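PDB 3A72: Exo-arabinanase from Penicillium chrysogenum, which acts as an exo-arabinanase, probably hydrolysing alpha-1,5-linked L-arabinan from chain ends, and binds arabinobiose. Local coordinates for residues T4-V9 with V346-L351; V70-N75 with V117-Q122; E90-F95 with N184-W189; N215-Y220 with Y239-D244. All coordinates share one frame; numbering follows the deposited sequence.

In the fold
Six four-stranded antiparallel sheets set round a central axis make this chain a six-bladed beta-propeller, and the four contacts illustrate how such a ring is built and closed. Contact 4 is a hairpin within one blade. Contacts 2 and 3 each join successive blades; they touch, their centres 16 Å apart, with Gln122 against Phe95 and Leu118 against Leu186. Contact 1 pairs the two ends of the chain and encloses the other three in sequence; its centre lies about 28 Å from that of contact 4. The side chain of Tyr220 in contact 4 is about 10 Å from a bound arabinofuranose, which places this residue near the sugar site but not against the sugar.

Contact 1 of 4, residues T4-V9 with V346-L351; sequences TSLTNV and VSVMDL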
# COMPACT_ATOMS: atom_id res chain seq x y z
N THR A 4 5.32 21.82 7.22
CA THR A 4 5.78 21.88 8.58
C THR A 4 5.49 20.55 9.24
O THR A 4 4.70 19.72 8.77
CB THR A 4 5.07 23.04 9.33
OG1 THR A 4 5.88 23.42 10.41
CG2 THR A 4 3.72 22.59 9.73
N SER A 5 6.16 20.34 10.39
CA SER A 5 5.81 19.20 11.25
C SER A 5 4.38 19.30 11.70
O SER A 5 3.91 20.37 12.06
CB SER A 5 6.73 19.11 12.47
OG SER A 5 8.07 18.92 12.10
N LEU A 6 3.66 18.17 11.70
CA LEU A 6 2.30 18.06 12.15
C LEU A 6 2.16 16.74 12.90
O LEU A 6 2.77 15.75 12.49
CB LEU A 6 1.30 18.05 10.97
CG LEU A 6 1.24 19.30 10.13
CD1 LEU A 6 0.39 19.03 8.87
CD2 LEU A 6 0.66 20.47 10.91
N THR A 7 1.33 16.70 13.93
CA THR A 7 1.17 15.48 14.68
C THR A 7 -0.29 15.15 14.83
O THR A 7 -1.09 15.94 15.37
CB THR A 7 1.83 15.58 16.07
OG1 THR A 7 3.25 15.71 15.81
CG2 THR A 7 1.55 14.37 16.94
N ASN A 8 -0.67 13.96 14.36
CA ASN A 8 -1.96 13.36 14.64
C ASN A 8 -3.14 14.20 14.18
O ASN A 8 -4.15 14.31 14.90
CB ASN A 8 -2.09 13.03 16.14
CG ASN A 8 -3.22 12.07 16.40
OD1 ASN A 8 -3.57 11.24 15.56
ND2 ASN A 8 -3.78 12.21 17.61
N VAL A 9 -3.03 14.76 12.98
CA VAL A 9 -4.13 15.53 12.38
C VAL A 9 -5.22 14.57 11.96
O VAL A 9 -4.95 13.58 11.30
CB VAL A 9 -3.66 16.35 11.20
CG1 VAL A 9 -4.79 17.06 10.53
CG2 VAL A 9 -2.56 17.33 11.62
N VAL A 346 -3.00 11.72 10.23
CA VAL A 346 -1.73 11.89 9.58
C VAL A 346 -0.81 12.78 10.42
O VAL A 346 -1.25 13.74 11.05
CB VAL A 346 -1.95 12.50 8.17
CG1 VAL A 346 -2.56 13.88 8.22
CG2 VAL A 346 -0.67 12.51 7.35
N SER A 347 0.48 12.40 10.39
CA SER A 347 1.55 13.24 10.91
C SER A 347 2.53 13.54 9.77
O SER A 347 2.62 12.78 8.82
CB SER A 347 2.26 12.56 12.06
OG SER A 347 1.40 12.27 13.14
N VAL A 348 3.25 14.66 9.92
CA VAL A 348 4.30 15.03 8.99
C VAL A 348 5.55 15.25 9.81
O VAL A 348 5.53 15.99 10.80
CB VAL A 348 3.93 16.29 8.18
CG1 VAL A 348 5.07 16.68 7.25
CG2 VAL A 348 2.67 16.05 7.37
N MET A 349 6.64 14.60 9.42
CA MET A 349 7.91 14.70 10.06
C MET A 349 8.90 15.42 9.19
O MET A 349 8.94 15.26 7.98
CB MET A 349 8.45 13.26 10.38
CG MET A 349 7.49 12.42 11.20
SD MET A 349 8.05 10.74 11.44
CE MET A 349 9.38 10.97 12.61
N ASP A 350 9.78 16.22 9.84
CA ASP A 350 10.83 16.99 9.16
C ASP A 350 12.07 16.15 9.11
O ASP A 350 12.78 16.01 10.12
CB ASP A 350 11.06 18.31 9.87
CG ASP A 350 12.09 19.17 9.17
OD1 ASP A 350 12.69 18.74 8.17
OD2 ASP A 350 12.25 20.37 9.61
N LEU A 351 12.35 15.55 7.96
CA LEU A 351 13.49 14.64 7.78
C LEU A 351 14.83 15.36 7.91
O LEU A 351 15.85 14.69 8.18
CB LEU A 351 13.39 13.88 6.47
CG LEU A 351 12.10 13.02 6.35
CD1 LEU A 351 12.02 12.44 4.92
CD2 LEU A 351 12.01 11.98 7.42
O HOH W 1 9.42 16.62 12.61
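Ser347 swings its hydroxyl beside its own backbone N (chi1 -60°), where OG meets the corner of the chain at Thr7 and Asn8. There Asn8 N donates to Ser347 OG over 2.9 Å, and Glu310 gives this buried hydroxyl a second partner. Val348, with CG1 anti to the backbone N (chi1 178°), splays its two methyls: CG1 packs on Thr4 O at 3.4 Å, while CG2 lies 4.0 Å from Leu6 CD1, the two side chains running side by side. Behind them the backbones close a reciprocal pair, Leu6 N to Val348 O at 3.0 Å and Val348 N to Leu6 O at 2.8 Å. Val9 and Val346 form a second such pair, but the register has slipped by one residue: Asn8, at a positive phi of 60°, and Val9 both face Val346. This is a G1 beta bulge, and the amide it displaces is the one Ser347 accepts. At the far end a water links Ser5 OG to Asp350 N, while Asp350 OD1 caps Lys352 N and forms a salt bridge to Arg327. Strand 6-10 thus becomes the outermost strand of a sheet otherwise built from the C-terminal part of the chain, the 'velcro' closure of a beta-propeller.

Contact 2 of 4, residues V70-N75 with V117-Q122; sequences VHDTVN and VLYASQ
Val70 rests its CG1 methyl over one face of the Tyr119 ring, 4.1 Å from the ring centroid, in a CH-pi contact displaced toward the rim near Tyr119 CG. The Val70 and Tyr119 side chains run antiparallel alongside each other. Farther along, Val74 CG1 lies 4.1 Å from Val117 CG1 and also approaches the phenol end of Tyr119, at 3.5 Å from OH. Apolar cover therefore gives way to polar company at the hydroxyl. Thr73 OG1, turned between its own backbone N and carbonyl carbon (chi1 60°), comes up at the ring edge near the ring plane and shares a 2.8 Å hydrogen bond with Tyr119 OH. In the loop that presents it, Asp72 is the centre of an inverse gamma turn, closed by a weak bond from Thr73 N to His71 O. In addition, Asp72 OD1 receives Asn75 N at 2.9 Å from above the carboxylate plane, an Asx motif, while OD2 bonds to Ser106 and Gly78. Tyr119 belongs to strand 114-121, an inner strand between 100-106 and 129-137, whereas segment 70-75 leaves the outermost strand 65-70 of the preceding blade. Leu79 of the short strand 79-80 packs on both Val70 and Val117, and His133 of strand 129-137 touches both Val74 and Val117.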
# COMPACT_ATOMS: atom_id res chain seq x y z
N VAL A 70 -15.18 7.07 -4.98
CA VAL A 70 -15.09 6.08 -6.07
C VAL A 70 -16.08 4.98 -5.73
O VAL A 70 -15.92 4.25 -4.74
CB VAL A 70 -13.68 5.56 -6.27
CG1 VAL A 70 -13.62 4.78 -7.60
CG2 VAL A 70 -12.64 6.72 -6.28
N HIS A 71 -17.13 4.88 -6.56
CA HIS A 71 -18.17 3.89 -6.37
C HIS A 71 -17.96 2.70 -7.32
O HIS A 71 -17.34 2.79 -8.38
CB HIS A 71 -19.53 4.50 -6.68
CG HIS A 71 -19.92 5.61 -5.80
ND1 HIS A 71 -20.55 5.47 -4.61
CD2 HIS A 71 -19.74 6.93 -5.98
CE1 HIS A 71 -20.74 6.71 -4.08
NE2 HIS A 71 -20.28 7.59 -4.88
N ASP A 72 -18.55 1.56 -6.88
CA ASP A 72 -18.45 0.32 -7.65
C ASP A 72 -19.46 0.31 -8.77
O ASP A 72 -20.52 -0.33 -8.72
CB ASP A 72 -18.64 -0.88 -6.75
CG ASP A 72 -18.33 -2.20 -7.47
OD1 ASP A 72 -18.05 -2.17 -8.70
OD2 ASP A 72 -18.38 -3.25 -6.78
N THR A 73 -19.15 1.07 -9.83
CA THR A 73 -19.99 1.15 -11.00
C THR A 73 -19.89 -0.08 -11.89
O THR A 73 -20.76 -0.31 -12.72
CB THR A 73 -19.65 2.41 -11.84
OG1 THR A 73 -18.29 2.30 -12.24
CG2 THR A 73 -19.90 3.66 -11.04
N VAL A 74 -18.81 -0.88 -11.73
CA VAL A 74 -18.62 -2.02 -12.62
C VAL A 74 -19.41 -3.24 -12.12
O VAL A 74 -20.08 -3.91 -12.97
CB VAL A 74 -17.14 -2.30 -12.82
CG1 VAL A 74 -16.38 -2.57 -11.55
CG2 VAL A 74 -17.03 -3.44 -13.83
N ASN A 75 -19.38 -3.55 -10.83
CA ASN A 75 -20.06 -4.71 -10.30
C ASN A 75 -21.25 -4.41 -9.41
O ASN A 75 -22.12 -5.25 -9.23
CB ASN A 75 -19.10 -5.56 -9.47
CG ASN A 75 -17.96 -6.15 -10.27
OD1 ASN A 75 -18.10 -6.51 -11.45
ND2 ASN A 75 -16.81 -6.29 -9.62
N VAL A 117 -10.03 -4.00 -9.29
CA VAL A 117 -10.47 -3.16 -10.41
C VAL A 117 -9.65 -1.87 -10.42
O VAL A 117 -9.09 -1.45 -9.41
CB VAL A 117 -11.96 -2.89 -10.32
CG1 VAL A 117 -12.76 -4.18 -10.54
CG2 VAL A 117 -12.38 -2.16 -9.06
N LEU A 118 -9.60 -1.27 -11.59
CA LEU A 118 -8.85 -0.06 -11.88
C LEU A 118 -9.80 1.04 -12.37
O LEU A 118 -10.49 0.84 -13.37
CB LEU A 118 -7.73 -0.32 -12.92
CG LEU A 118 -6.77 0.83 -13.13
CD1 LEU A 118 -5.91 1.06 -11.94
CD2 LEU A 118 -5.96 0.57 -14.39
N TYR A 119 -9.79 2.18 -11.69
CA TYR A 119 -10.50 3.40 -12.01
C TYR A 119 -9.48 4.49 -12.32
O TYR A 119 -8.37 4.52 -11.82
CB TYR A 119 -11.40 3.84 -10.82
CG TYR A 119 -12.71 3.08 -10.82
CD1 TYR A 119 -13.87 3.68 -11.27
CD2 TYR A 119 -12.80 1.76 -10.41
CE1 TYR A 119 -15.07 3.01 -11.30
CE2 TYR A 119 -13.98 1.05 -10.46
CZ TYR A 119 -15.12 1.68 -10.90
OH TYR A 119 -16.28 0.91 -10.97
N ALA A 120 -9.89 5.45 -13.18
CA ALA A 120 -9.03 6.56 -13.56
C ALA A 120 -9.79 7.87 -13.46
O ALA A 120 -11.00 7.97 -13.75
CB ALA A 120 -8.53 6.40 -14.97
N SER A 121 -9.06 8.91 -13.10
CA SER A 121 -9.51 10.27 -13.07
C SER A 121 -8.58 11.15 -13.88
O SER A 121 -7.34 11.06 -13.72
CB SER A 121 -9.52 10.80 -11.62
OG SER A 121 -9.78 12.20 -11.59
N GLN A 122 -9.14 11.98 -14.75
CA GLN A 122 -8.38 12.89 -15.55
C GLN A 122 -8.39 14.30 -14.99
O GLN A 122 -7.76 15.18 -15.62
CB GLN A 122 -8.91 12.90 -16.98
CG GLN A 122 -9.04 11.56 -17.61
CD GLN A 122 -7.76 10.78 -17.70
OE1 GLN A 122 -6.59 11.24 -17.68
NE2 GLN A 122 -7.99 9.49 -17.86

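Contact 3 of 4, residues E90-F95 with N184-W189; sequences ERVGSF and NDLKNW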
# COMPACT_ATOMS: atom_id res chain seq x y z
N GLU A 90 4.30 8.89 -16.00
CA GLU A 90 4.53 8.90 -17.44
C GLU A 90 3.28 8.39 -18.12
O GLU A 90 2.48 7.69 -17.49
CB GLU A 90 5.75 8.07 -17.81
CG GLU A 90 5.61 6.61 -17.54
CD GLU A 90 6.80 5.81 -17.88
OE1 GLU A 90 7.06 5.64 -19.09
OE2 GLU A 90 7.47 5.33 -16.95
N ARG A 91 3.12 8.69 -19.39
CA ARG A 91 2.01 8.16 -20.19
C ARG A 91 2.09 6.65 -20.18
O ARG A 91 3.15 6.07 -20.36
CB ARG A 91 2.13 8.74 -21.59
CG ARG A 91 1.17 8.11 -22.61
CD ARG A 91 1.13 8.87 -23.93
NE ARG A 91 0.33 10.08 -23.93
CZ ARG A 91 -1.00 10.12 -24.13
NH1 ARG A 91 -1.67 8.98 -24.27
NH2 ARG A 91 -1.66 11.26 -24.18
N VAL A 92 0.94 6.00 -20.11
CA VAL A 92 0.78 4.57 -20.34
C VAL A 92 -0.33 4.40 -21.35
O VAL A 92 -1.48 4.71 -21.05
CB VAL A 92 0.53 3.75 -19.05
CG1 VAL A 92 0.35 2.30 -19.43
CG2 VAL A 92 1.69 3.91 -18.09
N GLY A 93 0.00 3.98 -22.58
CA GLY A 93 -1.02 3.82 -23.60
C GLY A 93 -1.69 5.13 -23.89
O GLY A 93 -1.06 6.16 -24.16
N SER A 94 -2.99 5.15 -23.84
CA SER A 94 -3.83 6.32 -24.15
C SER A 94 -3.98 7.24 -22.93
O SER A 94 -4.62 8.27 -23.08
CB SER A 94 -5.23 5.92 -24.64
OG SER A 94 -6.00 5.38 -23.57
N PHE A 95 -3.38 6.92 -21.79
CA PHE A 95 -3.54 7.67 -20.55
C PHE A 95 -2.31 8.53 -20.28
O PHE A 95 -1.17 8.03 -20.10
CB PHE A 95 -3.81 6.73 -19.36
CG PHE A 95 -5.11 6.00 -19.49
CD1 PHE A 95 -6.25 6.54 -18.91
CD2 PHE A 95 -5.24 4.81 -20.18
CE1 PHE A 95 -7.46 5.90 -19.03
CE2 PHE A 95 -6.45 4.16 -20.30
CZ PHE A 95 -7.57 4.72 -19.74
N ASN A 184 0.42 -2.36 -20.96
CA ASN A 184 0.91 -1.16 -21.66
C ASN A 184 -0.23 -0.26 -22.07
O ASN A 184 -0.01 0.76 -22.77
CB ASN A 184 1.82 -1.49 -22.80
CG ASN A 184 1.22 -2.27 -23.87
OD1 ASN A 184 0.04 -2.21 -24.04
ND2 ASN A 184 1.94 -3.11 -24.61
N ASP A 185 -1.46 -0.49 -21.63
CA ASP A 185 -2.59 0.35 -22.04
C ASP A 185 -3.66 0.55 -20.96
O ASP A 185 -4.63 1.27 -21.21
CB ASP A 185 -3.24 -0.19 -23.29
CG ASP A 185 -3.84 -1.56 -23.19
OD1 ASP A 185 -3.96 -2.09 -22.06
OD2 ASP A 185 -4.25 -2.11 -24.25
N LEU A 186 -3.56 0.04 -19.76
CA LEU A 186 -4.45 -0.03 -18.61
C LEU A 186 -5.66 -0.91 -18.81
O LEU A 186 -6.49 -1.01 -17.88
CB LEU A 186 -4.83 1.37 -18.17
CG LEU A 186 -3.72 2.35 -17.86
CD1 LEU A 186 -4.29 3.54 -17.09
CD2 LEU A 186 -2.61 1.72 -17.05
N LYS A 187 -5.82 -1.52 -20.00
CA LYS A 187 -7.00 -2.23 -20.37
C LYS A 187 -6.73 -3.70 -20.49
O LYS A 187 -7.58 -4.49 -20.05
CB LYS A 187 -7.49 -1.70 -21.73
CG LYS A 187 -7.93 -0.23 -21.63
CD LYS A 187 -8.16 0.25 -23.03
CE LYS A 187 -8.75 1.64 -23.18
NZ LYS A 187 -9.19 1.87 -24.61
N ASN A 188 -5.64 -4.06 -21.07
CA ASN A 188 -5.33 -5.45 -21.32
C ASN A 188 -4.16 -5.79 -20.43
O ASN A 188 -3.16 -5.09 -20.51
CB ASN A 188 -4.96 -5.69 -22.77
CG ASN A 188 -6.14 -5.40 -23.66
OD1 ASN A 188 -6.95 -6.31 -23.71
ND2 ASN A 188 -6.19 -4.23 -24.31
N TRP A 189 -4.35 -6.83 -19.60
CA TRP A 189 -3.29 -7.22 -18.67
C TRP A 189 -2.62 -8.55 -19.13
O TRP A 189 -3.26 -9.47 -19.63
CB TRP A 189 -3.82 -7.39 -17.26
CG TRP A 189 -4.32 -6.08 -16.71
CD1 TRP A 189 -5.55 -5.52 -16.89
CD2 TRP A 189 -3.53 -5.17 -15.89
NE1 TRP A 189 -5.53 -4.36 -16.22
CE2 TRP A 189 -4.36 -4.07 -15.59
CE3 TRP A 189 -2.23 -5.19 -15.37
CZ2 TRP A 189 -3.95 -3.00 -14.82
CZ3 TRP A 189 -1.80 -4.12 -14.58
CH2 TRP A 189 -2.65 -3.04 -14.31
O HOH W 2 -4.75 2.91 -23.31
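Asp185 OD1 is gripped by two backbone amides of its own loop: Asn188 N binds it at 2.8 Å on the syn side, close to the carboxylate plane, and Lys187 N reaches it at 2.8 Å from well above that plane. The other oxygen, Asp185 OD2, takes the amide of Asn188 through ND2, 2.9 Å away and again syn. With three bonds the carboxylate is fixed in rotation, and the Asx turn it makes holds segment 184-189 in shape for meeting segment 90-95.

No direct hydrogen bond joins the two loops. A water does so instead, donating to Asp185 O at 2.7 Å and accepting from Ser94 N at 2.9 Å. Next to it the backbones come very near, Gly93 CA to Asp185 CA being 4.1 Å, an approach open to a residue without a side chain. Gly93 is the first corner of a type II' turn from Val92 to Phe95, and Arg91 NH1 binds the carbonyl of Gly93 in its plane.

The apolar part is carried by Leu186. Its CD1 sits over one face of Phe95, 3.7 Å from the ring centroid, as a CH-pi contact, while CD2 turns to Val92 CG1 at 3.8 Å; Asp185 O lies at the ring edge. Val131 of strand 129-137 touches both Phe95 and Leu186. The 90-95 loop joins the first two strands of one blade and the 184-189 loop the last two of the next, so the arrangement is loop packing between neighbouring blades of a beta-propeller.

Contact 4 of 4, residues N215-Y220 with Y239-D244; sequences NGQYFY and YRLSSD
Phe219 and Tyr239 lead the packing on one face of a beta-hairpin, strands 218-225 and 237-242, which supply the two inner strands of a propeller blade. Their rings are neither stacked nor edge-to-face: the planes meet at 37° with centroids 4.6 Å apart. Phe219 CE1 lies over the face of Tyr239, only 3.3 Å from its CG, and in return Tyr239 CB sits over the face of Phe219. The torsions explain the overlap, since Phe219 CG is anti to the backbone N (chi1 180°) whereas Tyr239 CG is tucked between its backbone N and carbonyl carbon (chi1 50°). Leu241 CD2 completes the group at the edge of the Phe219 ring, 4.0 Å from Phe219 CD1. The Tyr239 hydroxyl bonds outward, to Gly299 and Trp303.

On the opposite face stand Tyr218, Tyr220, Arg240 and Ser242. Here the Tyr218 ring turns its edge to the carbonyl of Ser242, with CD2 3.4 Å from Ser242 O, and the Arg240 side chain extends beyond the hairpin partner strand, where NE bonds to Tyr222 OH and NH2 to Tyr198 OH. Two hydrogen-bonded pairs join the strands: Tyr218 N reaches Ser242 O at 2.7 Å, and Arg240 N reaches Tyr220 O at 2.8 Å. Beyond the Tyr218-Ser242 pair, Gly216 and Ser243 are bridged by solvent, one water donating to both Gly216 O at 2.6 Å and Ser243 O.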
# COMPACT_ATOMS: atom_id res chain seq x y z
N ASN A 215 20.07 4.16 -7.13
CA ASN A 215 20.99 3.42 -7.98
C ASN A 215 20.29 2.49 -8.96
O ASN A 215 20.95 1.70 -9.62
CB ASN A 215 21.95 2.61 -7.12
CG ASN A 215 21.26 1.49 -6.35
OD1 ASN A 215 20.01 1.43 -6.34
ND2 ASN A 215 22.03 0.59 -5.76
N GLY A 216 18.97 2.61 -9.08
CA GLY A 216 18.20 1.81 -10.03
C GLY A 216 17.70 0.49 -9.49
O GLY A 216 16.95 -0.21 -10.14
N GLN A 217 18.14 0.10 -8.28
CA GLN A 217 17.49 -1.06 -7.65
C GLN A 217 16.10 -0.71 -7.16
O GLN A 217 15.83 0.43 -6.80
CB GLN A 217 18.32 -1.50 -6.43
CG GLN A 217 19.68 -2.07 -6.78
CD GLN A 217 20.37 -2.58 -5.53
OE1 GLN A 217 20.76 -1.80 -4.68
NE2 GLN A 217 20.44 -3.90 -5.41
N TYR A 218 15.24 -1.70 -7.15
CA TYR A 218 13.91 -1.62 -6.54
C TYR A 218 13.95 -2.40 -5.26
O TYR A 218 14.44 -3.54 -5.21
CB TYR A 218 12.82 -2.17 -7.47
CG TYR A 218 12.64 -1.35 -8.72
CD1 TYR A 218 11.60 -0.42 -8.83
CD2 TYR A 218 13.51 -1.48 -9.81
CE1 TYR A 218 11.42 0.32 -9.99
CE2 TYR A 218 13.33 -0.72 -10.95
CZ TYR A 218 12.31 0.17 -11.06
OH TYR A 218 12.14 0.91 -12.20
N PHE A 219 13.40 -1.78 -4.21
CA PHE A 219 13.24 -2.35 -2.86
C PHE A 219 11.80 -2.85 -2.72
O PHE A 219 10.87 -2.04 -2.70
CB PHE A 219 13.59 -1.29 -1.84
CG PHE A 219 13.49 -1.66 -0.40
CD1 PHE A 219 14.61 -2.21 0.24
CD2 PHE A 219 12.33 -1.51 0.34
CE1 PHE A 219 14.52 -2.58 1.56
CE2 PHE A 219 12.26 -1.87 1.67
CZ PHE A 219 13.37 -2.40 2.29
N TYR A 220 11.65 -4.15 -2.71
CA TYR A 220 10.36 -4.85 -2.65
C TYR A 220 10.21 -5.40 -1.26
O TYR A 220 10.97 -6.32 -0.90
CB TYR A 220 10.36 -5.92 -3.74
CG TYR A 220 9.18 -6.85 -3.83
CD1 TYR A 220 8.25 -6.72 -4.87
CD2 TYR A 220 8.97 -7.88 -2.94
CE1 TYR A 220 7.16 -7.57 -4.96
CE2 TYR A 220 7.91 -8.73 -3.03
CZ TYR A 220 7.00 -8.59 -4.04
OH TYR A 220 5.98 -9.50 -4.09
N TYR A 239 12.61 -8.22 2.55
CA TYR A 239 12.67 -7.51 1.30
C TYR A 239 13.53 -8.28 0.31
O TYR A 239 14.35 -9.14 0.63
CB TYR A 239 13.18 -6.13 1.48
CG TYR A 239 14.45 -5.83 2.26
CD1 TYR A 239 15.69 -5.75 1.63
CD2 TYR A 239 14.38 -5.60 3.61
CE1 TYR A 239 16.84 -5.45 2.36
CE2 TYR A 239 15.52 -5.26 4.31
CZ TYR A 239 16.74 -5.19 3.71
OH TYR A 239 17.83 -4.79 4.47
N ARG A 240 13.27 -7.94 -0.95
CA ARG A 240 14.04 -8.41 -2.11
C ARG A 240 14.48 -7.18 -2.88
O ARG A 240 13.78 -6.18 -2.95
CB ARG A 240 13.20 -9.33 -2.97
CG ARG A 240 13.00 -10.69 -2.32
CD ARG A 240 12.01 -11.54 -3.02
NE ARG A 240 11.74 -12.79 -2.31
CZ ARG A 240 11.60 -13.98 -2.85
NH1 ARG A 240 11.71 -14.20 -4.15
NH2 ARG A 240 11.28 -15.00 -2.05
N LEU A 241 15.68 -7.29 -3.48
CA LEU A 241 16.26 -6.22 -4.26
C LEU A 241 16.48 -6.68 -5.68
O LEU A 241 17.11 -7.75 -5.90
CB LEU A 241 17.59 -5.82 -3.61
CG LEU A 241 17.38 -5.05 -2.28
CD1 LEU A 241 18.47 -5.27 -1.29
CD2 LEU A 241 17.13 -3.56 -2.62
N SER A 242 16.02 -5.90 -6.64
CA SER A 242 16.16 -6.22 -8.07
C SER A 242 16.23 -4.96 -8.86
O SER A 242 15.47 -4.02 -8.55
CB SER A 242 14.99 -7.02 -8.57
OG SER A 242 15.14 -7.32 -9.93
N SER A 243 17.05 -4.90 -9.92
CA SER A 243 17.06 -3.74 -10.82
C SER A 243 16.07 -3.87 -11.93
O SER A 243 15.94 -2.99 -12.78
CB SER A 243 18.47 -3.54 -11.37
OG SER A 243 19.27 -3.08 -10.26
N ASP A 244 15.31 -4.91 -12.04
CA ASP A 244 14.23 -5.25 -12.94
C ASP A 244 12.95 -5.42 -12.11
O ASP A 244 12.81 -6.43 -11.43
CB ASP A 244 14.50 -6.49 -13.75
CG ASP A 244 13.44 -6.83 -14.73
OD1 ASP A 244 12.33 -6.21 -14.70
OD2 ASP A 244 13.67 -7.76 -15.57
O HOH W 3 20.50 -0.75 -10.97
O HOH W 4 16.56 -0.16 -12.76